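Long-range contact in microcin B17-processing protein McbC (Escherichia coli str. K-12 substr. MG1655, PDB 6GRH), which is the flavin-dependent oxidoreductase needed to process the inactive microcin B17 precursor peptide into the active antibiotic: residues L182-F195 / Q251-D264. Sequence-based numbering, arbitrary orientation.
Sequences LGKPHFALVYCIIF and QRTVAPLIVQFFGD
Y191 and Q260 meet through their side chains: the tyrosine OH donates to the amide OE1 of Q260 at 2.7 Å, almost straight down the C=O bond (177°). Q260 gets there on an extended chain, CG anti to the backbone N (chi1 -170°). The other half of its amide, NE2, bonds to N232 on the neighbouring strand, so both ends of this buried group are held. I258 CG2 packs obliquely against Y191 CD2, near the CB end of the ring, 3.6 Å away.

On the same face, at the start of strand 187-194 and the end of 254-263, F187 and F262 lie nearly parallel, planes 10° apart, but slid so far that the rings barely overlap. What sits over the F187 face is F262 CB, 3.6 Å from the ring centroid, while F262 CE1 reaches L189 CG. I100 and L103 of helix 97-108 pack on F187, and L103 also on F262. The opposite face carries A188, V190, C192, I194, V254, P256, V259 and F261; here L182 CD2 stands 3.6 Å from the F261 centroid, over one face, and V259 CG1 lies over the other.

Behind the side chains run paired backbone bonds, L189 with Q260 and I193 with A255 among them. Two classic beta bulges interrupt the register. At one, L257 and I258 both face Y191, whose O takes L257 N at 2.7 Å and whose N gives to I258 O. At the other, H186 and F187 both point weak N-H bonds at F262 O. The first bulge lies where I258 touches the bound FMN and L257 and I258 pack on M212 of the second copy of this protein. These are two adjacent inner strands of the antiparallel sheet of a nitroreductase-fold, FMN-dependent enzyme, with 129-135 beyond 187-194 and 231-235 beyond 254-263.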
ATOM      1  N   LEU D 182     -21.717  15.500 -23.395  1.00 37.84           N
ATOM      2  CA  LEU D 182     -21.130  16.779 -22.974  1.00 37.12           C
ATOM      3  C   LEU D 182     -21.419  17.913 -23.929  1.00 37.65           C
ATOM      4  O   LEU D 182     -21.696  19.015 -23.482  1.00 37.23           O
ATOM      5  CB  LEU D 182     -19.614  16.672 -22.772  1.00 35.83           C
ATOM      6  CG  LEU D 182     -18.908  17.933 -22.274  1.00 35.57           C
ATOM      7  CD1 LEU D 182     -19.339  18.264 -20.851  1.00 35.52           C
ATOM      8  CD2 LEU D 182     -17.402  17.755 -22.354  1.00 35.21           C
ATOM      9  N   GLY D 183     -21.328  17.640 -25.226  1.00 38.41           N
ATOM     10  CA  GLY D 183     -21.536  18.641 -26.266  1.00 39.88           C
ATOM     11  C   GLY D 183     -20.246  19.405 -26.509  1.00 40.07           C
ATOM     12  O   GLY D 183     -19.161  18.810 -26.506  1.00 40.22           O
ATOM     13  N   LYS D 184     -20.357  20.722 -26.677  1.00 40.24           N
ATOM     14  CA  LYS D 184     -19.237  21.558 -27.060  1.00 40.43           C
ATOM     15  C   LYS D 184     -19.094  22.767 -26.137  1.00 38.89           C
ATOM     16  O   LYS D 184     -19.624  23.835 -26.411  1.00 39.26           O
ATOM     17  CB  LYS D 184     -19.372  21.958 -28.521  1.00 43.33           C
ATOM     18  CG  LYS D 184     -19.189  20.770 -29.452  1.00 45.08           C
ATOM     19  CD  LYS D 184     -18.981  21.209 -30.884  1.00 48.22           C
ATOM     20  CE  LYS D 184     -20.295  21.518 -31.567  1.00 50.88           C
ATOM     21  NZ  LYS D 184     -21.024  20.264 -31.933  1.00 52.37           N
ATOM     22  N   PRO D 185     -18.390  22.583 -25.005  1.00 36.44           N
ATOM     23  CA  PRO D 185     -18.034  23.703 -24.145  1.00 35.46           C
ATOM     24  C   PRO D 185     -17.030  24.649 -24.816  1.00 35.52           C
ATOM     25  O   PRO D 185     -16.285  24.233 -25.699  1.00 35.52           O
ATOM     26  CB  PRO D 185     -17.432  23.039 -22.904  1.00 34.52           C
ATOM     27  CG  PRO D 185     -17.448  21.574 -23.139  1.00 34.50           C
ATOM     28  CD  PRO D 185     -17.805  21.315 -24.559  1.00 35.57           C
ATOM     29  N   HIS D 186     -17.007  25.907 -24.382  1.00 35.34           N
ATOM     30  CA  HIS D 186     -16.037  26.888 -24.871  1.00 35.64           C
ATOM     31  C   HIS D 186     -14.644  26.684 -24.291  1.00 34.70           C
ATOM     32  O   HIS D 186     -13.646  26.850 -24.985  1.00 34.42           O
ATOM     33  CB  HIS D 186     -16.499  28.317 -24.568  1.00 36.57           C
ATOM     34  CG  HIS D 186     -17.578  28.812 -25.484  1.00 38.07           C
ATOM     35  ND1 HIS D 186     -18.921  28.668 -25.204  1.00 38.71           N
ATOM     36  CD2 HIS D 186     -17.509  29.454 -26.670  1.00 39.30           C
ATOM     37  CE1 HIS D 186     -19.632  29.213 -26.175  1.00 39.77           C
ATOM     38  NE2 HIS D 186     -18.799  29.688 -27.083  1.00 40.39           N
ATOM     39  N   PHE D 187     -14.572  26.362 -23.006  1.00 33.93           N
ATOM     40  CA  PHE D 187     -13.295  26.182 -22.356  1.00 33.49           C
ATOM     41  C   PHE D 187     -13.432  25.301 -21.138  1.00 32.64           C
ATOM     42  O   PHE D 187     -14.546  24.981 -20.728  1.00 32.51           O
ATOM     43  CB  PHE D 187     -12.664  27.552 -22.012  1.00 34.27           C
ATOM     44  CG  PHE D 187     -13.380  28.341 -20.943  1.00 34.16           C
ATOM     45  CD1 PHE D 187     -14.451  29.154 -21.254  1.00 35.48           C
ATOM     46  CD2 PHE D 187     -12.918  28.328 -19.627  1.00 33.75           C
ATOM     47  CE1 PHE D 187     -15.086  29.934 -20.274  1.00 35.75           C
ATOM     48  CE2 PHE D 187     -13.561  29.073 -18.641  1.00 33.98           C
ATOM     49  CZ  PHE D 187     -14.643  29.891 -18.978  1.00 35.26           C
ATOM     50  N   ALA D 188     -12.286  24.879 -20.601  1.00 31.84           N
ATOM     51  CA  ALA D 188     -12.234  24.154 -19.342  1.00 30.83           C
ATOM     52  C   ALA D 188     -11.216  24.743 -18.409  1.00 30.45           C
ATOM     53  O   ALA D 188     -10.263  25.361 -18.838  1.00 31.17           O
ATOM     54  CB  ALA D 188     -11.911  22.693 -19.586  1.00 29.92           C
ATOM     55  N   LEU D 189     -11.433  24.539 -17.118  1.00 30.28           N
ATOM     56  CA  LEU D 189     -10.374  24.701 -16.131  1.00 30.09           C
ATOM     57  C   LEU D 189      -9.956  23.307 -15.701  1.00 29.04           C
ATOM     58  O   LEU D 189     -10.808  22.426 -15.518  1.00 29.12           O
ATOM     59  CB  LEU D 189     -10.816  25.557 -14.947  1.00 30.11           C
ATOM     60  CG  LEU D 189     -11.176  27.009 -15.275  1.00 31.43           C
ATOM     61  CD1 LEU D 189     -11.633  27.697 -14.005  1.00 31.46           C
ATOM     62  CD2 LEU D 189     -10.011  27.746 -15.943  1.00 31.98           C
ATOM     63  N   VAL D 190      -8.648  23.105 -15.563  1.00 29.13           N
ATOM     64  CA  VAL D 190      -8.084  21.862 -15.066  1.00 28.07           C
ATOM     65  C   VAL D 190      -7.283  22.170 -13.791  1.00 27.98           C
ATOM     66  O   VAL D 190      -6.361  22.989 -13.810  1.00 28.83           O
ATOM     67  CB  VAL D 190      -7.190  21.187 -16.114  1.00 28.11           C
ATOM     68  CG1 VAL D 190      -6.714  19.830 -15.611  1.00 27.95           C
ATOM     69  CG2 VAL D 190      -7.916  21.006 -17.430  1.00 28.91           C
ATOM     70  N   TYR D 191      -7.665  21.540 -12.684  1.00 26.74           N
ATOM     71  CA  TYR D 191      -7.051  21.781 -11.389  1.00 26.16           C
ATOM     72  C   TYR D 191      -6.057  20.665 -11.132  1.00 25.79           C
ATOM     73  O   TYR D 191      -6.444  19.495 -11.163  1.00 25.15           O
ATOM     74  CB  TYR D 191      -8.111  21.813 -10.276  1.00 25.52           C
ATOM     75  CG  TYR D 191      -9.160  22.848 -10.468  1.00 26.10           C
ATOM     76  CD1 TYR D 191      -9.060  24.091  -9.836  1.00 26.48           C
ATOM     77  CD2 TYR D 191     -10.270  22.612 -11.311  1.00 26.35           C
ATOM     78  CE1 TYR D 191     -10.031  25.073 -10.040  1.00 27.23           C
ATOM     79  CE2 TYR D 191     -11.264  23.577 -11.502  1.00 26.75           C
ATOM     80  CZ  TYR D 191     -11.137  24.806 -10.864  1.00 27.23           C
ATOM     81  OH  TYR D 191     -12.096  25.763 -11.011  1.00 27.32           O
ATOM     82  N   CYS D 192      -4.800  21.024 -10.871  1.00 26.10           N
ATOM     83  CA  CYS D 192      -3.711  20.063 -10.771  1.00 26.54           C
ATOM     84  C   CYS D 192      -2.961  20.180  -9.451  1.00 26.12           C
ATOM     85  O   CYS D 192      -2.667  21.274  -8.998  1.00 27.14           O
ATOM     86  CB  CYS D 192      -2.718  20.278 -11.900  1.00 27.60           C
ATOM     87  SG  CYS D 192      -3.466  20.051 -13.530  1.00 30.99           S
ATOM     88  N   ILE D 193      -2.628  19.033  -8.879  1.00 25.41           N
ATOM     89  CA  ILE D 193      -1.846  18.946  -7.665  1.00 25.01           C
ATOM     90  C   ILE D 193      -0.356  18.815  -8.002  1.00 24.98           C
ATOM     91  O   ILE D 193       0.026  17.969  -8.809  1.00 25.33           O
ATOM     92  CB  ILE D 193      -2.272  17.755  -6.781  1.00 24.93           C
ATOM     93  CG1 ILE D 193      -1.520  17.795  -5.435  1.00 25.54           C
ATOM     94  CG2 ILE D 193      -2.085  16.400  -7.456  1.00 24.42           C
ATOM     95  CD1 ILE D 193      -2.009  16.743  -4.476  1.00 25.86           C
ATOM     96  N   ILE D 194       0.472  19.637  -7.367  1.00 25.40           N
ATOM     97  CA  ILE D 194       1.918  19.436  -7.390  1.00 25.52           C
ATOM     98  C   ILE D 194       2.251  18.585  -6.169  1.00 24.81           C
ATOM     99  O   ILE D 194       2.192  19.080  -5.045  1.00 25.08           O
ATOM    100  CB  ILE D 194       2.676  20.776  -7.349  1.00 26.84           C
ATOM    101  CG1 ILE D 194       2.273  21.619  -8.553  1.00 27.96           C
ATOM    102  CG2 ILE D 194       4.194  20.523  -7.322  1.00 26.89           C
ATOM    103  CD1 ILE D 194       2.931  22.969  -8.567  1.00 30.20           C
ATOM    104  N   PHE D 195       2.625  17.334  -6.375  1.00 24.61           N
ATOM    105  CA  PHE D 195       2.716  16.381  -5.245  1.00 24.92           C
ATOM    106  C   PHE D 195       3.633  16.863  -4.146  1.00 24.47           C
ATOM    107  O   PHE D 195       3.260  16.876  -2.972  1.00 23.12           O
ATOM    108  CB  PHE D 195       3.154  14.997  -5.687  1.00 25.66           C
ATOM    109  CG  PHE D 195       2.132  14.283  -6.533  1.00 26.86           C
ATOM    110  CD1 PHE D 195       0.975  13.782  -5.969  1.00 27.42           C
ATOM    111  CD2 PHE D 195       2.332  14.129  -7.900  1.00 28.20           C
ATOM    112  CE1 PHE D 195       0.037  13.108  -6.746  1.00 28.42           C
ATOM    113  CE2 PHE D 195       1.394  13.455  -8.685  1.00 29.27           C
ATOM    114  CZ  PHE D 195       0.243  12.950  -8.096  1.00 28.17           C
ATOM    115  N   GLN D 251       3.975  14.108 -15.262  1.00 27.85           N
ATOM    116  CA  GLN D 251       3.218  13.307 -14.294  1.00 27.35           C
ATOM    117  C   GLN D 251       3.988  12.839 -13.086  1.00 26.73           C
ATOM    118  O   GLN D 251       3.370  12.451 -12.113  1.00 25.76           O
ATOM    119  CB  GLN D 251       2.587  12.097 -14.979  1.00 28.59           C
ATOM    120  CG  GLN D 251       1.389  12.472 -15.838  1.00 29.96           C
ATOM    121  CD  GLN D 251       0.935  11.291 -16.655  1.00 30.45           C
ATOM    122  OE1 GLN D 251       0.258  10.434 -16.121  1.00 31.06           O
ATOM    123  NE2 GLN D 251       1.382  11.193 -17.911  1.00 31.11           N
ATOM    124  N   ARG D 252       5.325  12.875 -13.131  1.00 27.28           N
ATOM    125  CA  ARG D 252       6.139  12.667 -11.915  1.00 27.03           C
ATOM    126  C   ARG D 252       5.994  13.789 -10.886  1.00 26.84           C
ATOM    127  O   ARG D 252       6.222  13.564  -9.690  1.00 27.79           O
ATOM    128  CB  ARG D 252       7.613  12.495 -12.262  1.00 27.84           C
ATOM    129  CG  ARG D 252       7.914  11.248 -13.076  1.00 28.82           C
ATOM    130  CD  ARG D 252       9.311  11.280 -13.695  1.00 30.95           C
ATOM    131  NE  ARG D 252       9.486  12.398 -14.621  1.00 32.57           N
ATOM    132  CZ  ARG D 252      10.587  12.637 -15.330  1.00 33.32           C
ATOM    133  NH1 ARG D 252      11.644  11.840 -15.256  1.00 33.82           N
ATOM    134  NH2 ARG D 252      10.631  13.686 -16.145  1.00 34.24           N
ATOM    135  N   THR D 253       5.605  14.978 -11.333  1.00 25.77           N
ATOM    136  CA  THR D 253       5.509  16.147 -10.467  1.00 26.03           C
ATOM    137  C   THR D 253       4.088  16.578 -10.206  1.00 25.62           C
ATOM    138  O   THR D 253       3.780  17.007  -9.084  1.00 23.79           O
ATOM    139  CB  THR D 253       6.287  17.300 -11.125  1.00 26.68           C
ATOM    140  OG1 THR D 253       7.669  16.969 -11.113  1.00 26.73           O
ATOM    141  CG2 THR D 253       6.114  18.623 -10.412  1.00 27.23           C
ATOM    142  N   VAL D 254       3.241  16.510 -11.246  1.00 25.74           N
ATOM    143  CA  VAL D 254       1.930  17.160 -11.247  1.00 26.50           C
ATOM    144  C   VAL D 254       0.868  16.273 -11.930  1.00 27.68           C
ATOM    145  O   VAL D 254       1.162  15.561 -12.905  1.00 28.39           O
ATOM    146  CB  VAL D 254       2.016  18.600 -11.831  1.00 28.25           C
ATOM    147  CG1 VAL D 254       2.596  18.629 -13.236  1.00 29.26           C
ATOM    148  CG2 VAL D 254       0.678  19.315 -11.819  1.00 28.45           C
ATOM    149  N   ALA D 255      -0.333  16.236 -11.351  1.00 27.18           N
ATOM    150  CA  ALA D 255      -1.417  15.372 -11.840  1.00 27.08           C
ATOM    151  C   ALA D 255      -2.726  16.183 -11.850  1.00 26.90           C
ATOM    152  O   ALA D 255      -2.972  16.932 -10.936  1.00 25.02           O
ATOM    153  CB  ALA D 255      -1.548  14.099 -10.989  1.00 26.94           C
ATOM    154  N   PRO D 256      -3.545  16.047 -12.919  1.00 27.61           N
ATOM    155  CA  PRO D 256      -4.874  16.676 -12.946  1.00 28.16           C
ATOM    156  C   PRO D 256      -5.864  15.997 -11.986  1.00 28.18           C
ATOM    157  O   PRO D 256      -6.048  14.794 -12.050  1.00 30.28           O
ATOM    158  CB  PRO D 256      -5.307  16.493 -14.408  1.00 28.77           C
ATOM    159  CG  PRO D 256      -4.621  15.245 -14.847  1.00 28.35           C
ATOM    160  CD  PRO D 256      -3.293  15.248 -14.144  1.00 28.29           C
ATOM    161  N   LEU D 257      -6.451  16.755 -11.073  1.00 28.15           N
ATOM    162  CA  LEU D 257      -7.401  16.210 -10.103  1.00 28.11           C
ATOM    163  C   LEU D 257      -8.847  16.217 -10.592  1.00 27.87           C
ATOM    164  O   LEU D 257      -9.611  15.317 -10.272  1.00 26.73           O
ATOM    165  CB  LEU D 257      -7.315  16.963  -8.759  1.00 28.51           C
ATOM    166  CG  LEU D 257      -6.039  16.781  -7.958  1.00 29.12           C
ATOM    167  CD1 LEU D 257      -6.069  17.593  -6.688  1.00 28.97           C
ATOM    168  CD2 LEU D 257      -5.802  15.318  -7.646  1.00 29.31           C
ATOM    169  N   ILE D 258      -9.216  17.260 -11.331  1.00 27.95           N
ATOM    170  CA  ILE D 258     -10.592  17.473 -11.741  1.00 28.58           C
ATOM    171  C   ILE D 258     -10.598  18.476 -12.887  1.00 28.33           C
ATOM    172  O   ILE D 258      -9.716  19.346 -12.989  1.00 27.45           O
ATOM    173  CB  ILE D 258     -11.471  17.911 -10.537  1.00 29.30           C
ATOM    174  CG1 ILE D 258     -12.946  17.677 -10.780  1.00 30.39           C
ATOM    175  CG2 ILE D 258     -11.219  19.351 -10.135  1.00 30.37           C
ATOM    176  CD1 ILE D 258     -13.331  16.217 -10.807  1.00 29.93           C
ATOM    177  N   VAL D 259     -11.562  18.301 -13.774  1.00 28.75           N
ATOM    178  CA  VAL D 259     -11.774  19.186 -14.909  1.00 29.13           C
ATOM    179  C   VAL D 259     -13.102  19.912 -14.677  1.00 29.10           C
ATOM    180  O   VAL D 259     -14.004  19.381 -14.017  1.00 29.77           O
ATOM    181  CB  VAL D 259     -11.777  18.373 -16.223  1.00 29.29           C
ATOM    182  CG1 VAL D 259     -12.222  19.221 -17.415  1.00 31.02           C
ATOM    183  CG2 VAL D 259     -10.391  17.788 -16.487  1.00 29.26           C
ATOM    184  N   GLN D 260     -13.217  21.129 -15.183  1.00 29.38           N
ATOM    185  CA  GLN D 260     -14.454  21.901 -15.055  1.00 29.36           C
ATOM    186  C   GLN D 260     -14.725  22.587 -16.369  1.00 29.95           C
ATOM    187  O   GLN D 260     -13.945  23.436 -16.808  1.00 30.82           O
ATOM    188  CB  GLN D 260     -14.365  22.920 -13.922  1.00 29.22           C
ATOM    189  CG  GLN D 260     -15.680  23.593 -13.565  1.00 29.82           C
ATOM    190  CD  GLN D 260     -15.555  24.477 -12.341  1.00 30.47           C
ATOM    191  OE1 GLN D 260     -14.448  24.868 -11.953  1.00 29.77           O
ATOM    192  NE2 GLN D 260     -16.702  24.850 -11.754  1.00 31.23           N
ATOM    193  N   PHE D 261     -15.826  22.208 -16.992  1.00 29.39           N
ATOM    194  CA  PHE D 261     -16.208  22.746 -18.302  1.00 30.33           C
ATOM    195  C   PHE D 261     -17.068  23.983 -18.143  1.00 30.73           C
ATOM    196  O   PHE D 261     -17.847  24.066 -17.199  1.00 29.96           O
ATOM    197  CB  PHE D 261     -16.979  21.690 -19.097  1.00 30.39           C
ATOM    198  CG  PHE D 261     -16.123  20.551 -19.566  1.00 30.22           C
ATOM    199  CD1 PHE D 261     -15.145  20.761 -20.530  1.00 30.49           C
ATOM    200  CD2 PHE D 261     -16.282  19.281 -19.051  1.00 29.56           C
ATOM    201  CE1 PHE D 261     -14.354  19.727 -20.969  1.00 30.14           C
ATOM    202  CE2 PHE D 261     -15.500  18.235 -19.500  1.00 29.42           C
ATOM    203  CZ  PHE D 261     -14.521  18.458 -20.448  1.00 29.67           C
ATOM    204  N   PHE D 262     -16.915  24.930 -19.070  1.00 31.39           N
ATOM    205  CA  PHE D 262     -17.684  26.170 -19.063  1.00 32.33           C
ATOM    206  C   PHE D 262     -18.193  26.477 -20.445  1.00 33.81           C
ATOM    207  O   PHE D 262     -17.510  26.215 -21.448  1.00 33.98           O
ATOM    208  CB  PHE D 262     -16.836  27.353 -18.600  1.00 32.34           C
ATOM    209  CG  PHE D 262     -16.373  27.238 -17.186  1.00 31.13           C
ATOM    210  CD1 PHE D 262     -15.204  26.545 -16.883  1.00 30.49           C
ATOM    211  CD2 PHE D 262     -17.126  27.782 -16.150  1.00 31.35           C
ATOM    212  CE1 PHE D 262     -14.770  26.432 -15.582  1.00 29.31           C
ATOM    213  CE2 PHE D 262     -16.700  27.658 -14.837  1.00 30.61           C
ATOM    214  CZ  PHE D 262     -15.524  26.985 -14.551  1.00 29.67           C
ATOM    215  N   GLY D 263     -19.366  27.093 -20.490  1.00 35.31           N
ATOM    216  CA  GLY D 263     -19.976  27.443 -21.749  1.00 37.47           C
ATOM    217  C   GLY D 263     -21.428  27.863 -21.680  1.00 39.21           C
ATOM    218  O   GLY D 263     -21.915  28.313 -20.636  1.00 38.23           O
ATOM    219  N   ASP D 264     -22.096  27.727 -22.828  1.00 41.97           N
ATOM    220  CA  ASP D 264     -23.528  28.034 -22.990  1.00 44.69           C
ATOM    221  C   ASP D 264     -24.328  26.747 -23.199  1.00 46.07           C
ATOM    222  O   ASP D 264     -23.796  25.735 -23.689  1.00 44.90           O
ATOM    223  CB  ASP D 264     -23.758  28.948 -24.195  1.00 46.73           C
ATOM    224  CG  ASP D 264     -22.916  30.219 -24.149  1.00 47.44           C
ATOM    225  OD1 ASP D 264     -22.669  30.732 -23.026  1.00 47.91           O
ATOM    226  OD2 ASP D 264     -22.504  30.690 -25.236  1.00 47.69           O
TER
HETATM  227  O   HOH W   1     -20.414  26.197 -24.749  1.00 38.14           O